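Side-chain contacts in MIP07328p (Drosophila melanogaster, PDB 6FKK), which probably acts as a repulsive axon-guidance cue that binds semaphorin receptors through its extracellular sema domain: residues Gln13-Ala18 with Cys478-Asp483; Val49-Leu54 with Ser461-Ser466; Met441-Leu446 with Val471-His476. All coordinates share one frame; numbering follows the deposited sequence.

Interaction 1: residues Gln13-Ala18 with Cys478-Asp483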
loop_
_atom_site.group_PDB
_atom_site.type_symbol
_atom_site.label_atom_id
_atom_site.label_comp_id
_atom_site.label_asym_id
_atom_site.label_seq_id
_atom_site.Cartn_x
_atom_site.Cartn_y
_atom_site.Cartn_z
ATOM N N GLN A 13 -26.504 0.677 0.444
ATOM C CA GLN A 13 -25.629 1.221 1.477
ATOM C C GLN A 13 -25.325 0.152 2.519
ATOM O O GLN A 13 -26.228 -0.561 2.972
ATOM C CB GLN A 13 -26.280 2.436 2.140
ATOM C CG GLN A 13 -25.480 3.030 3.293
ATOM C CD GLN A 13 -24.439 4.034 2.836
ATOM O OE1 GLN A 13 -24.638 4.750 1.853
ATOM N NE2 GLN A 13 -23.320 4.094 3.550
ATOM N N ASP A 14 -24.058 0.048 2.906
ATOM C CA ASP A 14 -23.635 -0.973 3.852
ATOM C C ASP A 14 -24.046 -0.594 5.272
ATOM O O ASP A 14 -24.182 0.585 5.612
ATOM C CB ASP A 14 -22.120 -1.182 3.773
ATOM C CG ASP A 14 -21.681 -2.514 4.354
ATOM O OD1 ASP A 14 -22.529 -3.219 4.943
ATOM O OD2 ASP A 14 -20.487 -2.862 4.216
ATOM N N LYS A 15 -24.245 -1.615 6.102
ATOM C CA LYS A 15 -24.680 -1.428 7.487
ATOM C C LYS A 15 -23.518 -0.881 8.306
ATOM O O LYS A 15 -22.622 -1.624 8.711
ATOM C CB LYS A 15 -25.189 -2.746 8.062
ATOM C CG LYS A 15 -25.707 -2.651 9.489
ATOM C CD LYS A 15 -26.960 -1.794 9.570
ATOM C CE LYS A 15 -27.491 -1.729 10.994
ATOM N NZ LYS A 15 -28.721 -0.895 11.093
ATOM N N VAL A 16 -23.531 0.428 8.558
ATOM C CA VAL A 16 -22.464 1.064 9.326
ATOM C C VAL A 16 -22.587 0.657 10.788
ATOM O O VAL A 16 -23.632 0.857 11.419
ATOM C CB VAL A 16 -22.509 2.589 9.168
ATOM C CG1 VAL A 16 -21.564 3.254 10.160
ATOM C CG2 VAL A 16 -22.156 2.982 7.744
ATOM N N LEU A 17 -21.514 0.085 11.334
ATOM C CA LEU A 17 -21.496 -0.347 12.727
ATOM C C LEU A 17 -21.101 0.786 13.670
ATOM O O LEU A 17 -21.801 1.053 14.652
ATOM C CB LEU A 17 -20.545 -1.536 12.896
ATOM C CG LEU A 17 -20.872 -2.796 12.089
ATOM C CD1 LEU A 17 -19.913 -3.927 12.436
ATOM C CD2 LEU A 17 -22.317 -3.222 12.310
ATOM N N ALA A 18 -19.986 1.457 13.389
ATOM C CA ALA A 18 -19.523 2.551 14.229
ATOM C C ALA A 18 -18.856 3.600 13.353
ATOM O O ALA A 18 -18.479 3.333 12.210
ATOM C CB ALA A 18 -18.557 2.057 15.314
ATOM N N CYS A 478 -22.127 -12.417 6.794
ATOM C CA CYS A 478 -22.840 -13.673 7.012
ATOM C C CYS A 478 -24.002 -13.477 7.979
ATOM O O CYS A 478 -25.132 -13.894 7.704
ATOM C CB CYS A 478 -21.893 -14.753 7.540
ATOM S SG CYS A 478 -20.318 -14.971 6.671
ATOM N N SER A 479 -23.741 -12.834 9.119
ATOM C CA SER A 479 -24.772 -12.657 10.135
ATOM C C SER A 479 -25.791 -11.590 9.767
ATOM O O SER A 479 -26.765 -11.410 10.506
ATOM C CB SER A 479 -24.128 -12.307 11.477
ATOM O OG SER A 479 -23.374 -11.113 11.383
ATOM N N HIS A 480 -25.602 -10.885 8.654
ATOM C CA HIS A 480 -26.525 -9.838 8.241
ATOM C C HIS A 480 -27.476 -10.276 7.136
ATOM O O HIS A 480 -28.385 -9.515 6.789
ATOM C CB HIS A 480 -25.749 -8.596 7.786
ATOM C CG HIS A 480 -25.039 -7.886 8.897
ATOM N ND1 HIS A 480 -23.977 -8.441 9.578
ATOM C CD2 HIS A 480 -25.241 -6.667 9.448
ATOM C CE1 HIS A 480 -23.555 -7.593 10.500
ATOM N NE2 HIS A 480 -24.305 -6.508 10.441
ATOM N N ILE A 481 -27.295 -11.469 6.577
ATOM C CA ILE A 481 -28.196 -12.010 5.567
ATOM C C ILE A 481 -29.016 -13.120 6.210
ATOM O O ILE A 481 -28.472 -13.973 6.923
ATOM C CB ILE A 481 -27.430 -12.517 4.330
ATOM C CG1 ILE A 481 -28.392 -13.149 3.321
ATOM C CG2 ILE A 481 -26.334 -13.493 4.724
ATOM C CD1 ILE A 481 -29.432 -12.188 2.789
ATOM N N VAL A 482 -30.325 -13.092 5.982
ATOM C CA VAL A 482 -31.224 -14.097 6.532
ATOM C C VAL A 482 -31.762 -15.044 5.468
ATOM O O VAL A 482 -32.197 -16.153 5.817
ATOM C CB VAL A 482 -32.389 -13.440 7.300
ATOM C CG1 VAL A 482 -31.876 -12.760 8.558
ATOM C CG2 VAL A 482 -33.109 -12.444 6.407
ATOM N N ASP A 483 -31.746 -14.655 4.198
ATOM C CA ASP A 483 -32.251 -15.504 3.129
ATOM C C ASP A 483 -31.188 -16.501 2.687
ATOM O O ASP A 483 -29.996 -16.181 2.634
ATOM C CB ASP A 483 -32.699 -14.649 1.942
ATOM C CG ASP A 483 -33.301 -15.474 0.816
ATOM O OD1 ASP A 483 -33.633 -16.657 1.040
ATOM O OD2 ASP A 483 -33.440 -14.932 -0.301
#
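A thin apolar surface contact, in which Lys15 and Leu17 meet the imidazole of His480, lies where the sema beta-propeller passes into the plexin repeat (PSI) module. Residues 13-18 run into strand 18-21, the N-terminal strand that joins the edge of a sheet otherwise built from the late strands 452-456, 461-465 and 469-474; such a pairing is the ring closure known from beta-propellers. Residues 478-483 belong to the PSI region. Cys478 to Ile481 form a type I beta turn, Cys478 is tied by a disulfide to Cys495, and Asp483 N-caps helix 484-489 through Leu485 N.

The turn presents His480 to the N-terminal segment. Both partners come to the edge of the ring, near its plane, and neither lies over a face. Lys15 brings its aliphatic root: CG is 4.0 Å and CB 4.2 Å from His480 CD2, and the two side chains cross at about a right angle. CB already points toward the histidine, and CG, anti to the backbone N (chi1 -178°), carries the chain on to CD2 before a bend at chi2 (66°) takes its end, with the ammonium group, away. No hydrogen bond or salt bridge joins the segments, and only 89 Å² is buried. Leu17 and His480 also share a third partner, Pro474 of strand 469-474, while Leu17 and Ala18 together face Ser472 in a classic beta bulge. Next to Lys15 along the ring edge, Leu17 CD2 approaches His480 NE2 at 4.3 Å.

Interaction 2: residues Val49-Leu54 with Ser461-Ser466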
loop_
_atom_site.group_PDB
_atom_site.type_symbol
_atom_site.label_atom_id
_atom_site.label_comp_id
_atom_site.label_asym_id
_atom_site.label_seq_id
_atom_site.Cartn_x
_atom_site.Cartn_y
_atom_site.Cartn_z
ATOM N N VAL A 49 -7.444 4.801 19.096
ATOM C CA VAL A 49 -8.857 4.493 18.908
ATOM C C VAL A 49 -9.059 2.990 19.017
ATOM O O VAL A 49 -8.388 2.217 18.323
ATOM C CB VAL A 49 -9.369 5.009 17.550
ATOM C CG1 VAL A 49 -10.846 4.695 17.386
ATOM C CG2 VAL A 49 -9.108 6.501 17.417
ATOM N N SER A 50 -9.986 2.582 19.879
ATOM C CA SER A 50 -10.344 1.174 19.983
ATOM C C SER A 50 -11.222 0.766 18.805
ATOM O O SER A 50 -12.044 1.551 18.325
ATOM C CB SER A 50 -11.068 0.912 21.303
ATOM O OG SER A 50 -11.538 -0.422 21.367
ATOM N N LEU A 51 -11.045 -0.469 18.337
ATOM C CA LEU A 51 -11.704 -0.922 17.119
ATOM C C LEU A 51 -13.071 -1.550 17.352
ATOM O O LEU A 51 -13.811 -1.751 16.382
ATOM C CB LEU A 51 -10.816 -1.925 16.374
ATOM C CG LEU A 51 -9.651 -1.323 15.587
ATOM C CD1 LEU A 51 -8.948 -2.387 14.758
ATOM C CD2 LEU A 51 -10.144 -0.191 14.702
ATOM N N ASN A 52 -13.433 -1.864 18.597
ATOM C CA ASN A 52 -14.713 -2.526 18.832
ATOM C C ASN A 52 -15.882 -1.570 18.617
ATOM O O ASN A 52 -16.918 -1.964 18.069
ATOM C CB ASN A 52 -14.747 -3.125 20.238
ATOM C CG ASN A 52 -14.598 -2.080 21.324
ATOM O OD1 ASN A 52 -14.137 -0.966 21.074
ATOM N ND2 ASN A 52 -14.983 -2.438 22.544
ATOM N N GLY A 53 -15.734 -0.313 19.027
ATOM C CA GLY A 53 -16.798 0.657 18.859
ATOM C C GLY A 53 -16.331 1.970 18.263
ATOM O O GLY A 53 -17.069 2.962 18.281
ATOM N N LEU A 54 -15.111 1.979 17.723
ATOM C CA LEU A 54 -14.485 3.191 17.188
ATOM C C LEU A 54 -14.519 4.321 18.214
ATOM O O LEU A 54 -14.759 5.485 17.885
ATOM C CB LEU A 54 -15.136 3.624 15.873
ATOM C CG LEU A 54 -14.814 2.774 14.644
ATOM C CD1 LEU A 54 -15.333 3.440 13.379
ATOM C CD2 LEU A 54 -13.317 2.519 14.541
ATOM N N SER A 461 -14.393 -6.768 11.440
ATOM C CA SER A 461 -14.582 -5.344 11.206
ATOM C C SER A 461 -13.661 -4.864 10.096
ATOM O O SER A 461 -12.448 -5.093 10.145
ATOM C CB SER A 461 -14.322 -4.542 12.487
ATOM O OG SER A 461 -14.492 -3.155 12.264
ATOM N N LEU A 462 -14.241 -4.205 9.099
ATOM C CA LEU A 462 -13.487 -3.467 8.096
ATOM C C LEU A 462 -13.639 -1.985 8.403
ATOM O O LEU A 462 -14.762 -1.480 8.501
ATOM C CB LEU A 462 -13.984 -3.784 6.686
ATOM C CG LEU A 462 -13.400 -2.921 5.565
ATOM C CD1 LEU A 462 -11.921 -3.212 5.378
ATOM C CD2 LEU A 462 -14.158 -3.123 4.264
ATOM N N VAL A 463 -12.517 -1.292 8.568
ATOM C CA VAL A 463 -12.516 0.115 8.947
ATOM C C VAL A 463 -12.150 0.932 7.717
ATOM O O VAL A 463 -11.001 0.906 7.260
ATOM C CB VAL A 463 -11.553 0.395 10.107
ATOM C CG1 VAL A 463 -11.575 1.879 10.464
ATOM C CG2 VAL A 463 -11.920 -0.456 11.312
ATOM N N VAL A 464 -13.125 1.657 7.182
ATOM C CA VAL A 464 -12.882 2.566 6.068
ATOM C C VAL A 464 -12.384 3.896 6.616
ATOM O O VAL A 464 -12.910 4.414 7.609
ATOM C CB VAL A 464 -14.161 2.742 5.231
ATOM C CG1 VAL A 464 -13.913 3.693 4.071
ATOM C CG2 VAL A 464 -14.647 1.393 4.733
ATOM N N VAL A 465 -11.366 4.457 5.970
ATOM C CA VAL A 465 -10.709 5.675 6.435
ATOM C C VAL A 465 -10.813 6.733 5.346
ATOM O O VAL A 465 -10.331 6.527 4.225
ATOM C CB VAL A 465 -9.239 5.422 6.804
ATOM C CG1 VAL A 465 -8.579 6.713 7.259
ATOM C CG2 VAL A 465 -9.140 4.353 7.879
ATOM N N SER A 466 -11.433 7.862 5.676
ATOM C CA SER A 466 -11.474 9.027 4.810
ATOM C C SER A 466 -10.567 10.109 5.389
ATOM O O SER A 466 -9.821 9.877 6.347
ATOM C CB SER A 466 -12.910 9.523 4.641
ATOM O OG SER A 466 -13.363 10.178 5.814
#
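Val463, on strand 461-465, meets Leu51 and Leu54 from the turn after strand 45-50, joining two neighbouring sheets of the sema beta-propeller. Val463 points toward the turn, and CB itself stops short of contact; the two methyls above it divide the partners. CG1, anti to the backbone N (chi1 180°), faces Leu54 and lies 4.5 Å from Leu54 CD2, a loose approach. CG2, beside the backbone N, faces Leu51 and packs 3.8 Å from Leu51 CD2. The fork of the valine thus spans two leucine tips, with one methyl for each. Leu51 comes across it at a slant, and also touches Val38 and Ser456. Leu54 further rests on Ser472.

The turn is folded partly by its own polar groups. Ser50 OG donates to Asn52 OD1 at 2.7 Å, arriving from above the carbonyl plane, 58° out of it. Gly53 N gives the same oxygen a weak second bond. Asn52 is poorly ordered, which makes both bonds less certain. Leu54 then takes a left-handed backbone conformation, and its side chain turns back toward Val463.

Ser461 is a polar neighbour of Leu51. Its OG lies 4.4 Å from Leu51 O, too far for a hydrogen bond, and pairs instead with Ser472 OG inside its own sheet. Every touching residue is buried and no hydrogen bond crosses, so between these two segments the contact is methyl packing, consistent with burial from water and fit of shape rather than directed bonds.

Interaction 3: residues Met441-Leu446 with Val471-His476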
loop_
_atom_site.group_PDB
_atom_site.type_symbol
_atom_site.label_atom_id
_atom_site.label_comp_id
_atom_site.label_asym_id
_atom_site.label_seq_id
_atom_site.Cartn_x
_atom_site.Cartn_y
_atom_site.Cartn_z
ATOM N N MET A 441 -20.694 -2.288 -2.154
ATOM C CA MET A 441 -21.653 -1.498 -1.398
ATOM C C MET A 441 -21.111 -0.100 -1.145
ATOM O O MET A 441 -19.897 0.112 -1.054
ATOM C CB MET A 441 -21.988 -2.164 -0.060
ATOM C CG MET A 441 -22.329 -3.639 -0.163
ATOM S SD MET A 441 -23.070 -4.258 1.358
ATOM C CE MET A 441 -23.040 -6.025 1.071
ATOM N N GLN A 442 -22.030 0.854 -1.029
ATOM C CA GLN A 442 -21.680 2.215 -0.652
ATOM C C GLN A 442 -21.470 2.270 0.857
ATOM O O GLN A 442 -22.365 1.903 1.625
ATOM C CB GLN A 442 -22.777 3.184 -1.083
ATOM C CG GLN A 442 -22.411 4.647 -0.922
ATOM C CD GLN A 442 -21.417 5.109 -1.965
ATOM O OE1 GLN A 442 -21.520 4.752 -3.138
ATOM N NE2 GLN A 442 -20.443 5.907 -1.542
ATOM N N VAL A 443 -20.292 2.717 1.282
ATOM C CA VAL A 443 -19.941 2.808 2.693
ATOM C C VAL A 443 -19.926 4.257 3.170
ATOM O O VAL A 443 -20.589 4.606 4.146
ATOM C CB VAL A 443 -18.586 2.122 2.973
ATOM C CG1 VAL A 443 -18.126 2.429 4.387
ATOM C CG2 VAL A 443 -18.702 0.623 2.760
ATOM N N LEU A 444 -19.169 5.105 2.496
ATOM C CA LEU A 444 -19.075 6.517 2.835
ATOM C C LEU A 444 -20.130 7.304 2.074
ATOM O O LEU A 444 -20.766 6.786 1.152
ATOM C CB LEU A 444 -17.673 7.025 2.513
ATOM C CG LEU A 444 -16.506 6.386 3.267
ATOM C CD1 LEU A 444 -15.208 7.116 2.952
ATOM C CD2 LEU A 444 -16.775 6.383 4.761
ATOM N N PRO A 445 -20.366 8.563 2.454
ATOM C CA PRO A 445 -21.203 9.434 1.620
ATOM C C PRO A 445 -20.698 9.462 0.184
ATOM O O PRO A 445 -19.495 9.395 -0.072
ATOM C CB PRO A 445 -21.071 10.801 2.298
ATOM C CG PRO A 445 -20.850 10.468 3.729
ATOM C CD PRO A 445 -20.029 9.200 3.742
ATOM N N LEU A 446 -21.643 9.576 -0.755
ATOM C CA LEU A 446 -21.359 9.351 -2.172
ATOM C C LEU A 446 -20.200 10.190 -2.699
ATOM O O LEU A 446 -19.605 9.832 -3.723
ATOM C CB LEU A 446 -22.616 9.629 -3.002
ATOM C CG LEU A 446 -22.603 9.153 -4.457
ATOM C CD1 LEU A 446 -22.635 7.634 -4.536
ATOM C CD2 LEU A 446 -23.755 9.762 -5.237
ATOM N N VAL A 471 -14.924 4.775 9.584
ATOM C CA VAL A 471 -16.223 4.115 9.546
ATOM C C VAL A 471 -16.004 2.612 9.624
ATOM O O VAL A 471 -15.178 2.063 8.887
ATOM C CB VAL A 471 -17.018 4.487 8.281
ATOM C CG1 VAL A 471 -18.280 3.645 8.180
ATOM C CG2 VAL A 471 -17.366 5.966 8.297
ATOM N N SER A 472 -16.742 1.952 10.511
ATOM C CA SER A 472 -16.633 0.515 10.717
ATOM C C SER A 472 -17.822 -0.180 10.063
ATOM O O SER A 472 -18.974 0.101 10.405
ATOM C CB SER A 472 -16.575 0.188 12.208
ATOM O OG SER A 472 -16.472 -1.207 12.424
ATOM N N VAL A 473 -17.542 -1.077 9.123
ATOM C CA VAL A 473 -18.574 -1.897 8.490
ATOM C C VAL A 473 -18.174 -3.359 8.655
ATOM O O VAL A 473 -16.983 -3.655 8.832
ATOM C CB VAL A 473 -18.762 -1.520 7.011
ATOM C CG1 VAL A 473 -19.162 -0.054 6.886
ATOM C CG2 VAL A 473 -17.495 -1.805 6.219
ATOM N N PRO A 474 -19.118 -4.301 8.628
ATOM C CA PRO A 474 -18.754 -5.705 8.869
ATOM C C PRO A 474 -17.802 -6.241 7.806
ATOM O O PRO A 474 -17.982 -6.013 6.607
ATOM C CB PRO A 474 -20.102 -6.432 8.840
ATOM C CG PRO A 474 -21.017 -5.538 8.077
ATOM C CD PRO A 474 -20.569 -4.148 8.440
ATOM N N LEU A 475 -16.785 -6.972 8.266
ATOM C CA LEU A 475 -15.829 -7.582 7.346
ATOM C C LEU A 475 -16.486 -8.657 6.489
ATOM O O LEU A 475 -16.103 -8.844 5.328
ATOM C CB LEU A 475 -14.653 -8.168 8.128
ATOM C CG LEU A 475 -13.464 -8.702 7.329
ATOM C CD1 LEU A 475 -12.651 -7.557 6.741
ATOM C CD2 LEU A 475 -12.596 -9.595 8.198
ATOM N N HIS A 476 -17.468 -9.367 7.038
ATOM C CA HIS A 476 -18.205 -10.385 6.305
ATOM C C HIS A 476 -19.662 -10.326 6.732
ATOM O O HIS A 476 -19.958 -10.301 7.931
ATOM C CB HIS A 476 -17.626 -11.781 6.556
ATOM C CG HIS A 476 -16.217 -11.947 6.077
ATOM N ND1 HIS A 476 -15.903 -12.181 4.756
ATOM C CD2 HIS A 476 -15.039 -11.918 6.744
ATOM C CE1 HIS A 476 -14.592 -12.288 4.628
ATOM N NE2 HIS A 476 -14.045 -12.132 5.821
#
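Apolar contacts carry the meeting of Val443 and Leu444 with Val471 and Val473, a buried interface between two successive blades of the sema beta-propeller. Val443 and Val473 point at each other tip to tip, CG1 to CG1 at 3.7 Å. The same CG1 of Val443 lies 4.0 Å from Val471 CG1, so one methyl bridges two residues on the same face of the strand. On the other branch of Val471, CG2 is 3.6 Å from Leu444 CD2; here the side chains slide past each other in opposite directions. Leu444 does not set out toward the strand; its end makes the contact.

No hydrogen bond crosses between the segments. Within the first, Gln442 NE2 donates to Leu444 O at 2.9 Å, nearly straight (165°), with the acceptor in the amide plane of Gln442 but the donor above the Leu444 carbonyl plane. NE2 also bonds to Asp412 O, while OE1 accepts from Lys414 NZ.

Val443 and Leu444 both reach Val464 as well, so the loop leaving strand 432-442 packs on strands 461-465 and 469-474, and Val443 also touches Val415 of strand 414-423, the neighbour of strand 432-442 in its sheet.

Overall arrangement
Interactions 2 and 3 are buried and interaction 1 lies at the surface, yet strand 469-474 relates to all three. It supplies one side of interaction 3, neighbours strand 461-465 of interaction 2 in the same sheet, and pairs with strand 18-21, into which residues 13-18 lead. Interactions 2 and 3 join this sheet to two others, that of strands 29-33 to 56-61 and that of strands 386-396 to 432-442, through aliphatic methyls. Interaction 1 instead links the propeller's closing segment to the PSI module by a few atoms at an imidazole edge. Its centre is about 10 Å from that of interaction 3, and Leu17 N and Ala18 O probably hydrogen-bond to Ser472.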